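Local coordinates for quinone oxidoreductase (Thermus thermophilus, PDB 1IZ0), which probably reduces quinones with NADPH, which it binds, as a member of the medium-chain dehydrogenase/reductase superfamily, at residues 1-13 with 45-59. Sequence-based numbering, arbitrary orientation.
Sequences MKAWVLKRLGGPL and RLGAYLTRLHPPFIP
The N-terminal hairpin of the GroES-like domain, strands 2-6 and 13-17, meets the loop that follows helix 39-46. L6 and F57 form a single antiparallel hydrogen-bonded bridge. L6 N gives F57 O a nearly straight bond of 2.9 Å (171° at the hydrogen), and F57 N returns a longer one of 3.3 Å to L6 O. CA-H...O contacts flank it, from I58 CA to W4 O and from P56 CA to L6 O. The peptide before P56 is cis. P56 CB lies beside V5 CG1. The side chains of V5 and I58 cross at a slant, with I58 CG1 4.1 Å from V5 CG2.

The type II turn R8 to G11 sits against the end of the helix. G10 N bonds R45 O at 2.7 Å, while L9 packs over the backbone of G47, the C-prime residue of a Schellman motif. R45 bends at chi3 (60°) and turns its guanidinium back to the hairpin. R45 NH2 bonds G11 O at 3.0 Å, in the plane of both the carbonyl and the guanidinium. A water bridges R45 NE and G11 O. L13 crosses R45 at about a right angle. L13 CG lies over one face of the R45 guanidinium, toward the rim at NH1, 3.2 Å above the plane. L13 CD2 reaches P59 CG at 3.7 Å.

R45 NH1 forms a salt bridge with E283 of helix 282-288, and R45 also makes a cation-pi contact with F286. The bonds to G11, the water and E283 probably limit rotation of the R45 guanidinium, and E283 probably balances its charge. R45 thereby ties the hairpin turn to the helix end through its backbone carbonyl O to G10 N and its guanidinium to G11 O.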
loop_
_atom_site.group_PDB
_atom_site.type_symbol
_atom_site.label_atom_id
_atom_site.label_comp_id
_atom_site.label_asym_id
_atom_site.label_seq_id
_atom_site.Cartn_x
_atom_site.Cartn_y
_atom_site.Cartn_z
HETATM N N MSE A 1 -22.000 10.275 16.542
HETATM C CA MSE A 1 -20.723 9.512 16.683
HETATM C C MSE A 1 -19.522 10.443 16.635
HETATM O O MSE A 1 -19.607 11.563 16.129
HETATM C CB MSE A 1 -20.583 8.499 15.549
HETATM C CG MSE A 1 -20.507 9.144 14.180
HETATM SE SE MSE A 1 -20.014 7.902 12.784
HETATM C CE MSE A 1 -19.620 9.175 11.385
ATOM N N LYS A 2 -18.400 9.969 17.157
ATOM C CA LYS A 2 -17.178 10.750 17.148
ATOM C C LYS A 2 -16.497 10.514 15.803
ATOM O O LYS A 2 -16.622 9.440 15.212
ATOM C CB LYS A 2 -16.268 10.320 18.308
ATOM C CG LYS A 2 -15.890 8.841 18.301
ATOM C CD LYS A 2 -15.020 8.445 19.515
ATOM C CE LYS A 2 -14.587 6.975 19.432
ATOM N NZ LYS A 2 -13.771 6.515 20.596
ATOM N N ALA A 3 -15.787 11.519 15.308
ATOM C CA ALA A 3 -15.101 11.378 14.031
ATOM C C ALA A 3 -14.118 12.508 13.820
ATOM O O ALA A 3 -14.275 13.591 14.383
ATOM C CB ALA A 3 -16.114 11.362 12.890
ATOM N N TRP A 4 -13.100 12.248 13.006
ATOM C CA TRP A 4 -12.108 13.262 12.695
ATOM C C TRP A 4 -12.477 13.887 11.361
ATOM O O TRP A 4 -12.736 13.187 10.377
ATOM C CB TRP A 4 -10.702 12.661 12.623
ATOM C CG TRP A 4 -10.139 12.309 13.968
ATOM C CD1 TRP A 4 -10.092 11.070 14.543
ATOM C CD2 TRP A 4 -9.543 13.210 14.909
ATOM N NE1 TRP A 4 -9.498 11.144 15.783
ATOM C CE2 TRP A 4 -9.150 12.445 16.032
ATOM C CE3 TRP A 4 -9.300 14.592 14.911
ATOM C CZ2 TRP A 4 -8.526 13.016 17.150
ATOM C CZ3 TRP A 4 -8.677 15.161 16.026
ATOM C CH2 TRP A 4 -8.297 14.369 17.129
ATOM N N VAL A 5 -12.518 15.212 11.336
ATOM C CA VAL A 5 -12.868 15.923 10.122
ATOM C C VAL A 5 -11.808 16.946 9.770
ATOM O O VAL A 5 -11.273 17.630 10.643
ATOM C CB VAL A 5 -14.223 16.642 10.276
ATOM C CG1 VAL A 5 -14.599 17.334 8.969
ATOM C CG2 VAL A 5 -15.296 15.635 10.661
ATOM N N LEU A 6 -11.504 17.033 8.482
ATOM C CA LEU A 6 -10.522 17.981 7.973
ATOM C C LEU A 6 -11.349 19.061 7.276
ATOM O O LEU A 6 -11.958 18.810 6.237
ATOM C CB LEU A 6 -9.589 17.266 6.987
ATOM C CG LEU A 6 -8.295 17.894 6.436
ATOM C CD1 LEU A 6 -8.594 18.668 5.186
ATOM C CD2 LEU A 6 -7.627 18.757 7.488
ATOM N N LYS A 7 -11.394 20.254 7.862
ATOM C CA LYS A 7 -12.170 21.350 7.289
ATOM C C LYS A 7 -11.414 22.198 6.272
ATOM O O LYS A 7 -12.023 22.911 5.474
ATOM C CB LYS A 7 -12.723 22.231 8.414
ATOM C CG LYS A 7 -13.769 21.503 9.252
ATOM C CD LYS A 7 -14.292 22.344 10.403
ATOM C CE LYS A 7 -15.359 21.579 11.177
ATOM N NZ LYS A 7 -15.834 22.342 12.367
ATOM N N ARG A 8 -10.089 22.120 6.289
ATOM C CA ARG A 8 -9.290 22.889 5.342
ATOM C C ARG A 8 -8.044 22.120 4.922
ATOM O O ARG A 8 -7.357 21.523 5.755
ATOM C CB ARG A 8 -8.856 24.234 5.950
ATOM C CG ARG A 8 -9.989 25.168 6.381
ATOM C CD ARG A 8 -9.434 26.519 6.836
ATOM N NE ARG A 8 -8.431 26.350 7.885
ATOM C CZ ARG A 8 -8.716 26.053 9.150
ATOM N NH1 ARG A 8 -9.980 25.904 9.530
ATOM N NH2 ARG A 8 -7.737 25.882 10.027
ATOM N N LEU A 9 -7.756 22.131 3.625
ATOM C CA LEU A 9 -6.570 21.465 3.117
ATOM C C LEU A 9 -5.374 22.123 3.797
ATOM O O LEU A 9 -5.324 23.347 3.934
ATOM C CB LEU A 9 -6.483 21.642 1.598
ATOM C CG LEU A 9 -6.985 20.502 0.698
ATOM C CD1 LEU A 9 -8.092 19.724 1.357
ATOM C CD2 LEU A 9 -7.437 21.080 -0.633
ATOM N N GLY A 10 -4.421 21.314 4.241
ATOM C CA GLY A 10 -3.253 21.864 4.903
ATOM C C GLY A 10 -3.561 22.312 6.319
ATOM O O GLY A 10 -2.682 22.813 7.020
ATOM N N GLY A 11 -4.809 22.132 6.742
ATOM C CA GLY A 11 -5.206 22.524 8.082
ATOM C C GLY A 11 -5.154 21.362 9.067
ATOM O O GLY A 11 -4.742 20.253 8.706
ATOM N N PRO A 12 -5.582 21.578 10.322
ATOM C CA PRO A 12 -5.565 20.522 11.339
ATOM C C PRO A 12 -6.829 19.675 11.308
ATOM O O PRO A 12 -7.820 20.051 10.691
ATOM C CB PRO A 12 -5.447 21.317 12.634
ATOM C CG PRO A 12 -6.390 22.460 12.360
ATOM C CD PRO A 12 -6.070 22.849 10.902
ATOM N N LEU A 13 -6.790 18.535 11.982
ATOM C CA LEU A 13 -7.946 17.644 12.057
ATOM C C LEU A 13 -8.763 18.074 13.264
ATOM O O LEU A 13 -8.224 18.687 14.182
ATOM C CB LEU A 13 -7.491 16.197 12.267
ATOM C CG LEU A 13 -6.689 15.528 11.148
ATOM C CD1 LEU A 13 -6.177 14.182 11.636
ATOM C CD2 LEU A 13 -7.568 15.355 9.919
ATOM N N ARG A 45 -4.835 15.471 2.254
ATOM C CA ARG A 45 -5.067 16.556 3.210
ATOM C C ARG A 45 -4.479 17.847 2.664
ATOM O O ARG A 45 -4.874 18.943 3.065
ATOM C CB ARG A 45 -4.395 16.258 4.553
ATOM C CG ARG A 45 -5.107 15.250 5.397
ATOM C CD ARG A 45 -4.383 15.045 6.718
ATOM N NE ARG A 45 -4.287 16.272 7.512
ATOM C CZ ARG A 45 -3.988 16.284 8.806
ATOM N NH1 ARG A 45 -3.761 15.138 9.431
ATOM N NH2 ARG A 45 -3.912 17.431 9.475
ATOM N N LEU A 46 -3.517 17.710 1.757
ATOM C CA LEU A 46 -2.858 18.867 1.163
ATOM C C LEU A 46 -3.422 19.189 -0.212
ATOM O O LEU A 46 -3.047 20.189 -0.822
ATOM C CB LEU A 46 -1.353 18.615 1.042
ATOM C CG LEU A 46 -0.620 18.139 2.297
ATOM C CD1 LEU A 46 0.869 18.036 1.991
ATOM C CD2 LEU A 46 -0.861 19.106 3.444
ATOM N N GLY A 47 -4.326 18.343 -0.694
ATOM C CA GLY A 47 -4.910 18.555 -2.004
ATOM C C GLY A 47 -3.877 18.279 -3.081
ATOM O O GLY A 47 -3.947 18.826 -4.186
ATOM N N ALA A 48 -2.919 17.413 -2.759
ATOM C CA ALA A 48 -1.850 17.067 -3.691
ATOM C C ALA A 48 -1.927 15.629 -4.202
ATOM O O ALA A 48 -0.926 15.086 -4.661
ATOM C CB ALA A 48 -0.501 17.304 -3.028
ATOM N N TYR A 49 -3.105 15.013 -4.134
ATOM C CA TYR A 49 -3.250 13.635 -4.593
ATOM C C TYR A 49 -4.027 13.522 -5.909
ATOM O O TYR A 49 -4.726 14.452 -6.313
ATOM C CB TYR A 49 -3.941 12.798 -3.512
ATOM C CG TYR A 49 -3.889 11.306 -3.757
ATOM C CD1 TYR A 49 -5.055 10.539 -3.762
ATOM C CD2 TYR A 49 -2.672 10.655 -3.990
ATOM C CE1 TYR A 49 -5.014 9.164 -3.998
ATOM C CE2 TYR A 49 -2.622 9.275 -4.227
ATOM C CZ TYR A 49 -3.799 8.541 -4.229
ATOM O OH TYR A 49 -3.767 7.186 -4.467
ATOM N N LEU A 50 -3.900 12.379 -6.578
ATOM C CA LEU A 50 -4.600 12.153 -7.838
ATOM C C LEU A 50 -6.092 12.437 -7.677
ATOM O O LEU A 50 -6.691 13.087 -8.532
ATOM C CB LEU A 50 -4.380 10.717 -8.327
ATOM C CG LEU A 50 -2.955 10.343 -8.755
ATOM C CD1 LEU A 50 -2.491 11.297 -9.846
ATOM C CD2 LEU A 50 -2.013 10.405 -7.567
ATOM N N THR A 51 -6.690 11.945 -6.592
ATOM C CA THR A 51 -8.108 12.201 -6.327
ATOM C C THR A 51 -8.155 13.460 -5.466
ATOM O O THR A 51 -7.395 13.593 -4.505
ATOM C CB THR A 51 -8.798 11.059 -5.526
ATOM O OG1 THR A 51 -8.201 10.955 -4.231
ATOM C CG2 THR A 51 -8.668 9.731 -6.239
ATOM N N ARG A 52 -9.036 14.386 -5.812
ATOM C CA ARG A 52 -9.150 15.622 -5.056
ATOM C C ARG A 52 -10.468 15.666 -4.300
ATOM O O ARG A 52 -11.515 15.949 -4.878
ATOM C CB ARG A 52 -9.040 16.822 -5.994
ATOM N N LEU A 53 -10.410 15.368 -3.007
ATOM C CA LEU A 53 -11.598 15.397 -2.167
ATOM C C LEU A 53 -11.791 16.834 -1.684
ATOM O O LEU A 53 -10.833 17.486 -1.260
ATOM C CB LEU A 53 -11.423 14.455 -0.970
ATOM C CG LEU A 53 -12.525 13.414 -0.761
ATOM C CD1 LEU A 53 -13.854 14.111 -0.506
ATOM C CD2 LEU A 53 -12.628 12.526 -1.998
ATOM N N HIS A 54 -13.020 17.329 -1.763
ATOM C CA HIS A 54 -13.332 18.686 -1.327
ATOM C C HIS A 54 -13.737 18.706 0.138
ATOM O O HIS A 54 -14.674 18.026 0.534
ATOM C CB HIS A 54 -14.479 19.265 -2.160
ATOM C CG HIS A 54 -14.126 19.502 -3.594
ATOM N ND1 HIS A 54 -15.079 19.670 -4.577
ATOM C CD2 HIS A 54 -12.926 19.606 -4.214
ATOM C CE1 HIS A 54 -14.481 19.864 -5.739
ATOM N NE2 HIS A 54 -13.174 19.829 -5.546
ATOM N N PRO A 55 -13.026 19.483 0.966
ATOM C CA PRO A 55 -13.374 19.551 2.387
ATOM C C PRO A 55 -14.769 20.150 2.549
ATOM O O PRO A 55 -15.258 20.842 1.661
ATOM C CB PRO A 55 -12.295 20.465 2.958
ATOM C CG PRO A 55 -11.119 20.160 2.098
ATOM C CD PRO A 55 -11.727 20.132 0.717
ATOM N N PRO A 56 -15.426 19.886 3.685
ATOM C CA PRO A 56 -14.882 19.061 4.768
ATOM C C PRO A 56 -15.069 17.572 4.495
ATOM O O PRO A 56 -15.982 17.174 3.770
ATOM C CB PRO A 56 -15.671 19.531 5.985
ATOM C CG PRO A 56 -17.006 19.855 5.404
ATOM C CD PRO A 56 -16.657 20.576 4.113
ATOM N N PHE A 57 -14.183 16.752 5.053
ATOM C CA PHE A 57 -14.290 15.310 4.884
ATOM C C PHE A 57 -13.542 14.556 5.969
ATOM O O PHE A 57 -12.609 15.074 6.581
ATOM C CB PHE A 57 -13.795 14.868 3.491
ATOM C CG PHE A 57 -12.313 15.039 3.268
ATOM C CD1 PHE A 57 -11.832 16.075 2.474
ATOM C CD2 PHE A 57 -11.400 14.131 3.811
ATOM C CE1 PHE A 57 -10.467 16.204 2.218
ATOM C CE2 PHE A 57 -10.037 14.247 3.564
ATOM C CZ PHE A 57 -9.568 15.288 2.762
ATOM N N ILE A 58 -13.973 13.327 6.205
ATOM C CA ILE A 58 -13.372 12.465 7.209
ATOM C C ILE A 58 -12.255 11.665 6.552
ATOM O O ILE A 58 -12.514 10.852 5.668
ATOM C CB ILE A 58 -14.422 11.487 7.766
ATOM C CG1 ILE A 58 -15.574 12.277 8.390
ATOM C CG2 ILE A 58 -13.784 10.532 8.770
ATOM C CD1 ILE A 58 -16.785 11.424 8.724
ATOM N N PRO A 59 -10.995 11.896 6.959
ATOM C CA PRO A 59 -9.872 11.155 6.372
ATOM C C PRO A 59 -10.021 9.663 6.665
ATOM O O PRO A 59 -10.865 9.269 7.473
ATOM C CB PRO A 59 -8.659 11.759 7.073
ATOM C CG PRO A 59 -9.089 13.156 7.353
ATOM C CD PRO A 59 -10.507 12.963 7.848
HETATM O O HOH W 1 -3.788 18.979 6.552
#